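Adenosine kinase (Sinorhizobium meliloti, PDB 3UBO) binds adenosine and ADP and, as a pfkB-family kinase, probably transfers a phosphate from ATP to adenosine. Local coordinates at residues Gly35-Ile40 with Met129-Gly134; Ile11-Val16 with Gly159-Pro164; Asp86-Ile91 with Thr114-Ile119. One frame throughout, in Å; residues are numbered along the deposited sequence.

Contact 1: residues Gly35-Ile40 with Met129-Gly134. With ADN (adenosine), chain C.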
loop_
_atom_site.group_PDB
_atom_site.type_symbol
_atom_site.label_atom_id
_atom_site.label_comp_id
_atom_site.label_asym_id
_atom_site.label_seq_id
_atom_site.Cartn_x
_atom_site.Cartn_y
_atom_site.Cartn_z
ATOM N N GLY A 35 -9.920 5.858 -17.667
ATOM C CA GLY A 35 -8.620 5.851 -18.284
ATOM C C GLY A 35 -7.835 7.115 -18.098
ATOM O O GLY A 35 -6.628 7.110 -18.143
ATOM N N ALA A 36 -8.539 8.200 -17.872
ATOM C CA ALA A 36 -7.956 9.520 -17.870
ATOM C C ALA A 36 -7.424 9.959 -16.530
ATOM O O ALA A 36 -7.562 9.270 -15.549
ATOM C CB ALA A 36 -8.983 10.493 -18.334
HETATM N N MSE A 37 -6.831 11.136 -16.500
HETATM C CA MSE A 37 -6.511 11.767 -15.256
HETATM C C MSE A 37 -7.451 12.903 -15.097
HETATM O O MSE A 37 -7.485 13.794 -15.905
HETATM C CB MSE A 37 -5.151 12.387 -15.268
HETATM C CG MSE A 37 -5.299 13.865 -15.198
HETATM SE SE MSE A 37 -4.896 14.610 -13.553
HETATM C CE MSE A 37 -4.002 16.081 -14.206
ATOM N N ASN A 38 -8.264 12.816 -14.050
ATOM C CA ASN A 38 -9.272 13.818 -13.752
ATOM C C ASN A 38 -8.766 14.773 -12.687
ATOM O O ASN A 38 -8.230 14.355 -11.661
ATOM C CB ASN A 38 -10.571 13.155 -13.291
ATOM C CG ASN A 38 -11.059 12.095 -14.260
ATOM O OD1 ASN A 38 -12.064 12.279 -14.945
ATOM N ND2 ASN A 38 -10.345 10.976 -14.320
ATOM N N LEU A 39 -8.935 16.061 -12.945
ATOM C CA LEU A 39 -8.439 17.074 -12.079
ATOM C C LEU A 39 -9.548 17.531 -11.206
ATOM O O LEU A 39 -10.607 17.851 -11.672
ATOM C CB LEU A 39 -7.968 18.230 -12.907
ATOM C CG LEU A 39 -6.512 18.180 -13.284
ATOM C CD1 LEU A 39 -6.321 19.177 -14.330
ATOM C CD2 LEU A 39 -5.660 18.477 -12.111
ATOM N N ILE A 40 -9.277 17.569 -9.925
ATOM C CA ILE A 40 -10.292 17.838 -8.937
ATOM C C ILE A 40 -9.804 18.810 -7.851
ATOM O O ILE A 40 -8.610 18.792 -7.446
ATOM C CB ILE A 40 -10.726 16.488 -8.237
ATOM C CG1 ILE A 40 -9.640 15.999 -7.270
ATOM C CG2 ILE A 40 -11.089 15.502 -9.225
ATOM C CD1 ILE A 40 -9.881 14.639 -6.664
HETATM N N MSE A 129 -8.101 8.203 -12.880
HETATM C CA MSE A 129 -7.471 8.940 -11.824
HETATM C C MSE A 129 -8.152 10.312 -11.553
HETATM O O MSE A 129 -8.762 10.902 -12.428
HETATM C CB MSE A 129 -5.986 9.065 -12.088
HETATM C CG MSE A 129 -5.185 7.763 -12.066
HETATM SE SE MSE A 129 -3.275 7.987 -12.730
HETATM C CE MSE A 129 -3.907 8.832 -14.446
ATOM N N ASN A 130 -8.055 10.790 -10.325
ATOM C CA ASN A 130 -8.782 11.947 -9.942
ATOM C C ASN A 130 -7.854 12.570 -8.944
ATOM O O ASN A 130 -7.691 12.095 -7.804
ATOM C CB ASN A 130 -10.099 11.540 -9.278
ATOM C CG ASN A 130 -11.092 10.897 -10.238
ATOM O OD1 ASN A 130 -11.789 11.599 -10.995
ATOM N ND2 ASN A 130 -11.206 9.555 -10.167
ATOM N N THR A 131 -7.224 13.647 -9.400
ATOM C CA THR A 131 -6.009 14.167 -8.754
ATOM C C THR A 131 -6.243 15.537 -8.292
ATOM O O THR A 131 -6.751 16.356 -9.044
ATOM C CB THR A 131 -4.787 14.148 -9.726
ATOM O OG1 THR A 131 -4.540 12.783 -10.107
ATOM C CG2 THR A 131 -3.574 14.647 -9.041
ATOM N N TYR A 132 -5.910 15.754 -7.033
ATOM C CA TYR A 132 -5.984 17.060 -6.435
ATOM C C TYR A 132 -4.517 17.499 -6.267
ATOM O O TYR A 132 -3.733 16.821 -5.593
ATOM C CB TYR A 132 -6.791 17.044 -5.094
ATOM C CG TYR A 132 -6.442 18.202 -4.150
ATOM C CD1 TYR A 132 -6.736 19.532 -4.495
ATOM C CD2 TYR A 132 -5.764 17.982 -2.945
ATOM C CE1 TYR A 132 -6.400 20.593 -3.662
ATOM C CE2 TYR A 132 -5.445 19.018 -2.118
ATOM C CZ TYR A 132 -5.763 20.344 -2.471
ATOM O OH TYR A 132 -5.415 21.420 -1.632
ATOM N N LEU A 133 -4.152 18.646 -6.842
ATOM C CA LEU A 133 -2.742 19.011 -6.938
ATOM C C LEU A 133 -2.049 19.423 -5.638
ATOM O O LEU A 133 -0.830 19.304 -5.532
ATOM C CB LEU A 133 -2.557 20.036 -8.037
ATOM C CG LEU A 133 -2.871 19.410 -9.383
ATOM C CD1 LEU A 133 -3.281 20.401 -10.498
ATOM C CD2 LEU A 133 -1.673 18.575 -9.742
ATOM N N GLY A 134 -2.805 19.872 -4.631
ATOM C CA GLY A 134 -2.211 20.237 -3.331
ATOM C C GLY A 134 -0.931 21.048 -3.480
ATOM O O GLY A 134 -0.878 21.939 -4.339
HETATM O "O5'" ADN C . 0.547 7.081 -14.817
HETATM C "C5'" ADN C . 0.790 6.508 -13.478
HETATM C "C4'" ADN C . 0.823 7.566 -12.322
HETATM O "O4'" ADN C . 0.180 8.799 -12.661
HETATM C "C3'" ADN C . 0.397 7.341 -10.778
HETATM O "O3'" ADN C . 1.151 6.626 -9.830
HETATM C "C2'" ADN C . 0.037 8.792 -10.314
HETATM O "O2'" ADN C . 0.657 9.237 -9.089
HETATM C "C1'" ADN C . 0.362 9.571 -11.526
HETATM N N9 ADN C . -0.519 10.770 -11.660
HETATM C C8 ADN C . -1.937 10.909 -11.686
HETATM N N7 ADN C . -2.282 12.255 -11.981
HETATM C C5 ADN C . -1.066 12.942 -12.147
HETATM C C6 ADN C . -0.766 14.304 -12.428
HETATM N N6 ADN C . -1.799 15.280 -12.647
HETATM N N1 ADN C . 0.622 14.681 -12.532
HETATM C C2 ADN C . 1.656 13.705 -12.351
HETATM N N3 ADN C . 1.401 12.341 -12.071
HETATM C C4 ADN C . 0.032 12.001 -11.956
#

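Contact 2: residues Ile11-Val16 with Gly159-Pro164. With ADN (adenosine), chain C.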
loop_
_atom_site.group_PDB
_atom_site.type_symbol
_atom_site.label_atom_id
_atom_site.label_comp_id
_atom_site.label_asym_id
_atom_site.label_seq_id
_atom_site.Cartn_x
_atom_site.Cartn_y
_atom_site.Cartn_z
ATOM N N ILE A 11 11.336 15.492 -13.171
ATOM C CA ILE A 11 10.570 16.590 -12.617
ATOM C C ILE A 11 9.097 16.383 -12.952
ATOM O O ILE A 11 8.722 16.162 -14.129
ATOM C CB ILE A 11 11.055 17.991 -13.124
ATOM C CG1 ILE A 11 12.526 18.216 -12.783
ATOM C CG2 ILE A 11 10.222 19.151 -12.497
ATOM C CD1 ILE A 11 12.918 19.694 -12.813
ATOM N N GLY A 12 8.280 16.410 -11.899
ATOM C CA GLY A 12 6.874 16.048 -12.003
ATOM C C GLY A 12 6.099 16.315 -10.710
ATOM O O GLY A 12 6.688 16.536 -9.646
ATOM N N ASN A 13 4.775 16.312 -10.817
ATOM C CA ASN A 13 3.873 16.475 -9.688
ATOM C C ASN A 13 4.067 15.406 -8.636
ATOM O O ASN A 13 3.834 14.211 -8.899
ATOM C CB ASN A 13 2.493 16.344 -10.255
ATOM C CG ASN A 13 2.118 17.514 -11.003
ATOM O OD1 ASN A 13 2.411 18.628 -10.538
ATOM N ND2 ASN A 13 1.507 17.343 -12.162
ATOM N N ALA A 14 4.494 15.785 -7.448
ATOM C CA ALA A 14 4.667 14.805 -6.404
ATOM C C ALA A 14 3.303 14.356 -5.842
ATOM O O ALA A 14 2.562 15.157 -5.275
ATOM C CB ALA A 14 5.545 15.358 -5.319
ATOM N N ILE A 15 2.945 13.099 -6.010
ATOM C CA ILE A 15 1.557 12.643 -5.768
ATOM C C ILE A 15 1.534 11.350 -4.946
ATOM O O ILE A 15 2.304 10.419 -5.218
ATOM C CB ILE A 15 0.768 12.447 -7.073
ATOM C CG1 ILE A 15 0.679 13.790 -7.821
ATOM C CG2 ILE A 15 -0.558 11.833 -6.776
ATOM C CD1 ILE A 15 0.045 13.663 -9.171
ATOM N N VAL A 16 0.722 11.318 -3.888
ATOM C CA VAL A 16 0.475 10.028 -3.256
ATOM C C VAL A 16 -0.845 9.410 -3.734
ATOM O O VAL A 16 -1.861 10.121 -3.846
ATOM C CB VAL A 16 0.626 10.058 -1.769
ATOM C CG1 VAL A 16 0.413 8.610 -1.165
ATOM C CG2 VAL A 16 1.959 10.573 -1.486
ATOM N N GLY A 159 4.268 16.353 -19.063
ATOM C CA GLY A 159 3.276 17.275 -19.592
ATOM C C GLY A 159 2.328 17.719 -18.467
ATOM O O GLY A 159 1.863 18.877 -18.407
ATOM N N TYR A 160 2.076 16.794 -17.532
ATOM C CA TYR A 160 1.155 17.002 -16.406
ATOM C C TYR A 160 1.433 18.287 -15.620
ATOM O O TYR A 160 0.636 18.661 -14.752
ATOM C CB TYR A 160 1.238 15.834 -15.397
ATOM C CG TYR A 160 0.375 14.636 -15.708
ATOM C CD1 TYR A 160 0.792 13.347 -15.348
ATOM C CD2 TYR A 160 -0.831 14.772 -16.364
ATOM C CE1 TYR A 160 0.048 12.227 -15.663
ATOM C CE2 TYR A 160 -1.586 13.652 -16.668
ATOM C CZ TYR A 160 -1.136 12.376 -16.314
ATOM O OH TYR A 160 -1.889 11.258 -16.589
ATOM N N LEU A 161 2.598 18.890 -15.899
ATOM C CA LEU A 161 3.205 19.976 -15.141
ATOM C C LEU A 161 2.735 21.283 -15.718
ATOM O O LEU A 161 2.945 22.338 -15.149
ATOM C CB LEU A 161 4.716 19.939 -15.263
ATOM C CG LEU A 161 5.489 19.120 -14.236
ATOM C CD1 LEU A 161 6.976 19.444 -14.334
ATOM C CD2 LEU A 161 5.004 19.323 -12.811
ATOM N N TRP A 162 2.112 21.210 -16.876
ATOM C CA TRP A 162 1.476 22.400 -17.389
ATOM C C TRP A 162 0.326 22.905 -16.507
ATOM O O TRP A 162 0.167 24.130 -16.359
ATOM C CB TRP A 162 1.190 22.316 -18.905
ATOM C CG TRP A 162 2.413 22.842 -19.584
ATOM C CD1 TRP A 162 2.492 23.912 -20.449
ATOM C CD2 TRP A 162 3.785 22.431 -19.324
ATOM N NE1 TRP A 162 3.823 24.166 -20.767
ATOM C CE2 TRP A 162 4.634 23.280 -20.096
ATOM C CE3 TRP A 162 4.376 21.431 -18.506
ATOM C CZ2 TRP A 162 6.044 23.152 -20.092
ATOM C CZ3 TRP A 162 5.783 21.309 -18.488
ATOM C CH2 TRP A 162 6.601 22.164 -19.298
ATOM N N ASP A 163 -0.392 21.978 -15.853
ATOM C CA ASP A 163 -1.580 22.292 -15.054
ATOM C C ASP A 163 -1.301 23.274 -13.933
ATOM O O ASP A 163 -2.009 24.294 -13.824
ATOM C CB ASP A 163 -2.278 21.023 -14.520
ATOM C CG ASP A 163 -3.041 20.281 -15.601
ATOM O OD1 ASP A 163 -3.688 20.978 -16.421
ATOM O OD2 ASP A 163 -2.962 19.018 -15.666
ATOM N N PRO A 164 -0.294 22.987 -13.081
ATOM C CA PRO A 164 -0.028 23.983 -12.043
ATOM C C PRO A 164 0.323 25.353 -12.666
ATOM O O PRO A 164 0.240 25.552 -13.895
ATOM C CB PRO A 164 1.148 23.385 -11.231
ATOM C CG PRO A 164 1.384 22.055 -11.696
ATOM C CD PRO A 164 0.432 21.725 -12.849
HETATM O "O5'" ADN C . 0.547 7.081 -14.817
HETATM C "C5'" ADN C . 0.790 6.508 -13.478
HETATM C "C4'" ADN C . 0.823 7.566 -12.322
HETATM O "O4'" ADN C . 0.180 8.799 -12.661
HETATM C "C3'" ADN C . 0.397 7.341 -10.778
HETATM O "O3'" ADN C . 1.151 6.626 -9.830
HETATM C "C2'" ADN C . 0.037 8.792 -10.314
HETATM O "O2'" ADN C . 0.657 9.237 -9.089
HETATM C "C1'" ADN C . 0.362 9.571 -11.526
HETATM N N9 ADN C . -0.519 10.770 -11.660
HETATM C C8 ADN C . -1.937 10.909 -11.686
HETATM N N7 ADN C . -2.282 12.255 -11.981
HETATM C C5 ADN C . -1.066 12.942 -12.147
HETATM C C6 ADN C . -0.766 14.304 -12.428
HETATM N N6 ADN C . -1.799 15.280 -12.647
HETATM N N1 ADN C . 0.622 14.681 -12.532
HETATM C C2 ADN C . 1.656 13.705 -12.351
HETATM N N3 ADN C . 1.401 12.341 -12.071
HETATM C C4 ADN C . 0.032 12.001 -11.956
#

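Contact 3: residues Asp86-Ile91 with Thr114-Ile119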
loop_
_atom_site.group_PDB
_atom_site.type_symbol
_atom_site.label_atom_id
_atom_site.label_comp_id
_atom_site.label_asym_id
_atom_site.label_seq_id
_atom_site.Cartn_x
_atom_site.Cartn_y
_atom_site.Cartn_z
ATOM N N ASP A 86 3.902 17.666 5.634
ATOM C CA ASP A 86 2.918 16.772 6.296
ATOM C C ASP A 86 3.243 15.238 6.201
ATOM O O ASP A 86 4.328 14.831 5.787
ATOM C CB ASP A 86 1.526 17.080 5.736
ATOM C CG ASP A 86 1.477 16.936 4.244
ATOM O OD1 ASP A 86 2.318 16.127 3.755
ATOM O OD2 ASP A 86 0.621 17.604 3.584
ATOM N N GLN A 87 2.292 14.407 6.625
ATOM C CA GLN A 87 2.525 13.010 6.818
ATOM C C GLN A 87 2.560 12.314 5.449
ATOM O O GLN A 87 3.265 11.313 5.243
ATOM C CB GLN A 87 1.444 12.466 7.710
ATOM C CG GLN A 87 1.922 12.307 9.079
ATOM C CD GLN A 87 0.775 12.128 10.002
ATOM O OE1 GLN A 87 -0.374 12.285 9.602
ATOM N NE2 GLN A 87 1.057 11.788 11.241
ATOM N N LEU A 88 1.794 12.889 4.530
ATOM C CA LEU A 88 1.743 12.382 3.200
ATOM C C LEU A 88 3.082 12.671 2.504
ATOM O O LEU A 88 3.634 11.786 1.810
ATOM C CB LEU A 88 0.576 12.993 2.416
ATOM C CG LEU A 88 -0.553 12.047 1.910
ATOM C CD1 LEU A 88 -0.839 10.858 2.866
ATOM C CD2 LEU A 88 -1.859 12.738 1.498
ATOM N N GLY A 89 3.620 13.877 2.719
ATOM C CA GLY A 89 4.848 14.281 2.082
ATOM C C GLY A 89 6.029 13.567 2.707
ATOM O O GLY A 89 7.030 13.366 2.039
ATOM N N GLU A 90 5.923 13.191 3.977
ATOM C CA GLU A 90 7.068 12.616 4.653
ATOM C C GLU A 90 7.261 11.157 4.190
ATOM O O GLU A 90 8.359 10.559 4.284
ATOM C CB GLU A 90 6.870 12.657 6.140
ATOM C CG GLU A 90 7.814 11.735 6.873
ATOM C CD GLU A 90 7.393 11.473 8.359
ATOM O OE1 GLU A 90 6.494 12.225 8.900
ATOM O OE2 GLU A 90 7.970 10.495 8.969
ATOM N N ILE A 91 6.158 10.616 3.668
ATOM C CA ILE A 91 6.074 9.253 3.251
ATOM C C ILE A 91 6.600 9.258 1.831
ATOM O O ILE A 91 7.380 8.369 1.417
ATOM C CB ILE A 91 4.584 8.786 3.262
ATOM C CG1 ILE A 91 4.144 8.299 4.650
ATOM C CG2 ILE A 91 4.321 7.685 2.193
ATOM C CD1 ILE A 91 2.569 8.178 4.729
ATOM N N THR A 114 0.117 17.784 0.784
ATOM C CA THR A 114 0.710 16.984 -0.254
ATOM C C THR A 114 -0.333 16.503 -1.281
ATOM O O THR A 114 -1.428 16.054 -0.946
ATOM C CB THR A 114 1.486 15.859 0.427
ATOM O OG1 THR A 114 2.593 16.429 1.141
ATOM C CG2 THR A 114 1.956 14.803 -0.529
ATOM N N ALA A 115 -0.015 16.637 -2.550
ATOM C CA ALA A 115 -0.962 16.244 -3.572
ATOM C C ALA A 115 -1.354 14.782 -3.464
ATOM O O ALA A 115 -0.574 13.994 -2.978
ATOM C CB ALA A 115 -0.385 16.465 -4.904
ATOM N N ARG A 116 -2.561 14.436 -3.895
ATOM C CA ARG A 116 -3.028 13.058 -3.804
ATOM C C ARG A 116 -3.936 12.721 -4.976
ATOM O O ARG A 116 -4.582 13.602 -5.541
ATOM C CB ARG A 116 -3.765 12.827 -2.483
ATOM C CG ARG A 116 -5.174 13.393 -2.452
ATOM C CD ARG A 116 -5.990 12.781 -1.324
ATOM N NE ARG A 116 -6.704 13.795 -0.553
ATOM C CZ ARG A 116 -6.114 14.802 0.083
ATOM N NH1 ARG A 116 -4.795 14.934 0.042
ATOM N NH2 ARG A 116 -6.843 15.677 0.762
ATOM N N SER A 117 -3.985 11.445 -5.343
ATOM C CA SER A 117 -4.807 11.037 -6.457
ATOM C C SER A 117 -5.648 9.818 -6.107
ATOM O O SER A 117 -5.143 8.816 -5.542
ATOM C CB SER A 117 -3.942 10.817 -7.686
ATOM O OG SER A 117 -4.700 10.446 -8.806
HETATM N N MSE A 118 -6.946 9.956 -6.396
HETATM C CA MSE A 118 -7.950 8.925 -6.096
HETATM C C MSE A 118 -7.956 8.053 -7.282
HETATM O O MSE A 118 -8.520 8.436 -8.302
HETATM C CB MSE A 118 -9.379 9.504 -6.025
HETATM C CG MSE A 118 -9.808 10.401 -4.855
HETATM SE SE MSE A 118 -8.864 10.287 -3.118
HETATM C CE MSE A 118 -8.629 8.366 -3.239
ATOM N N ILE A 119 -7.337 6.880 -7.166
ATOM C CA ILE A 119 -7.222 5.994 -8.317
ATOM C C ILE A 119 -8.133 4.771 -8.238
ATOM O O ILE A 119 -7.932 3.895 -7.399
ATOM C CB ILE A 119 -5.745 5.563 -8.570
ATOM C CG1 ILE A 119 -4.840 6.797 -8.799
ATOM C CG2 ILE A 119 -5.660 4.544 -9.714
ATOM C CD1 ILE A 119 -3.349 6.515 -9.079
#

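Contact 1: residues Gly35-Ile40 with Met129-Gly134
At the edge of the five-stranded lid sheet, strand 37-39 pairs in parallel with strand 127-132, setting Met-37 beside Met-129, Asn-38 beside Asn-130 and Leu-39 beside Thr-131. The backbone bonds run from Met-129 N to Ala-36 O (2.9 Å), from Asn-38 N to Met-129 O, from Thr-131 N to Asn-38 O and from Ile-40 N to Thr-131 O (2.9 Å). Met-37 and Leu-39 share one face with Met-129 and Thr-131, and adenosine lies over it. Both methionines are selenomethionines. SE of Met-129 is 3.4 Å from adenosine C8. CG2 of Thr-131 is anti to the backbone N, and OG1 sits beside that N, 3.0 Å from adenosine N7. The same hydroxyl is hydrogen-bonded to Ser-117. SE of Met-37 packs on Thr-131 CB at 3.9 Å. The other face carries Asn-38 and Asn-130. Their side chains run side by side, pointing the same way, with amide planes 29° apart. Helix 42-50 packs on Asn-130 in this protein. Asn-38 OD1 takes the N-H of Ile-33, while its ND2 is modelled as a very short, doubtful donor to Met-129 O. Replacing Asn-38 by alanine would probably leave the Ile-33 N-H without this acceptor and take away the amide that lies alongside Asn-130. Further on, Ile-40 CG1 meets Tyr-132 CB at 3.7 Å, and Leu-39 CD2 meets Leu-133 CD1 at 3.5 Å. A small sheet with one face turned to the substrate is typical of the lid of ribokinase-like (pfkB) kinases.

Contact 2: residues Ile11-Val16 with Gly159-Pro164
Asn-13 and Leu-161 carry most of this contact, and their side chains slide past each other in opposite directions. The leucine branches into two contacts. Its CD2 lies 3.5 Å from Asn-13 OD1, and its CD1 lies 3.7 Å from Ile-11 CG2, where the two side chains cross at about a right angle. Ile-171 of helix 168-179 also touches both Leu-161 and Ile-11. The amide of Asn-13 makes the polar link. Its CG stands beside the backbone N (chi1 -74°), which brings ND2 between the 159-164 backbone and the nucleoside. ND2 donates to Tyr-160 O at 3.0 Å; the bond is bent, and the donor stands well above the carbonyl plane. ND2 also donates to adenosine N1 at 2.8 Å, a straighter bond of 161°. The bond to Tyr-160 O probably helps fix the rotation of the amide. The segments lie at the C-terminal ends of strands 6-11 and 152-158, neighbours in the parallel sheet of the ribokinase-like alpha/beta domain; the second opens with a short 3-10 turn at 159-161. The nucleoside sits where they meet. Tyr-160 turns one ring face to the base, with adenosine C6 3.4 Å above the ring plane and offset toward the rim. Ile-15 CD1 approaches the base from its other face, so the adenine lies between the two side chains. Pro-164 CG packs on Asn-13 OD1 at 3.8 Å.

Contact 3: residues Asp86-Ile91 with Thr114-Ile119
Asp-86 and Thr-114 meet through the carboxylate of Asp-86, the N-cap residue of helix 87-98. The first torsion of Asp-86 (chi1 57°) places CG between the backbone N and the carbonyl carbon. This turns the carboxylate back over the first turn of the helix. There OD1 accepts the capping bond from Gly-89 N at 2.8 Å, met nearly along its C-O direction. OD1 also accepts from Thr-114 OG1 at 2.6 Å, on its syn lone pair. OD2 takes the backbone N-H of Thr-114 at 2.9 Å, again on the syn side, and this bond is straight (165°). The threonine is thus gripped at both its hydroxyl and its backbone N. Its OG1 is also hydrogen-bonded to Ala-84 N. CG2 of Thr-114 points anti to the backbone N and lies 3.7 Å from Leu-88 CB. Leu-88 goes on toward the strand, where CD2 is 3.9 Å from Arg-116 NH1; the two side chains cross at about a right angle. Gly-89 lies close to the threonine hydroxyl, which occupies the space a CB would need. Gln-87, which points away from the strand, accepts through OE1 from Leu-88 N of the second subunit. The carboxylate thus ties the helix start to the residues leading into strand 116-121. Its negative charge at the helix N-terminus is likely to be eased by the helix dipole and by the three donors that hold it.

In the fold
Along the chain the contacts are enclosed in turn: contact 2, joining residues 11-16 to 159-164, spans contact 1, which spans contact 3. Centres of contacts 1 and 2 are about 11 Å apart, and contact 3 is about 13 Å from each. Contacts 1 and 3 share the lid sheet, where strands 127-132 and 116-121 are antiparallel neighbours. Contact 2 sits at the parallel sheet of the main domain, but its Val-16 pairs with residues of 114-119. Contacts 1 and 2 both touch adenosine, so the lid and the main domain both contribute to the nucleoside pocket. Contact 3 lies farther out, beside the second subunit.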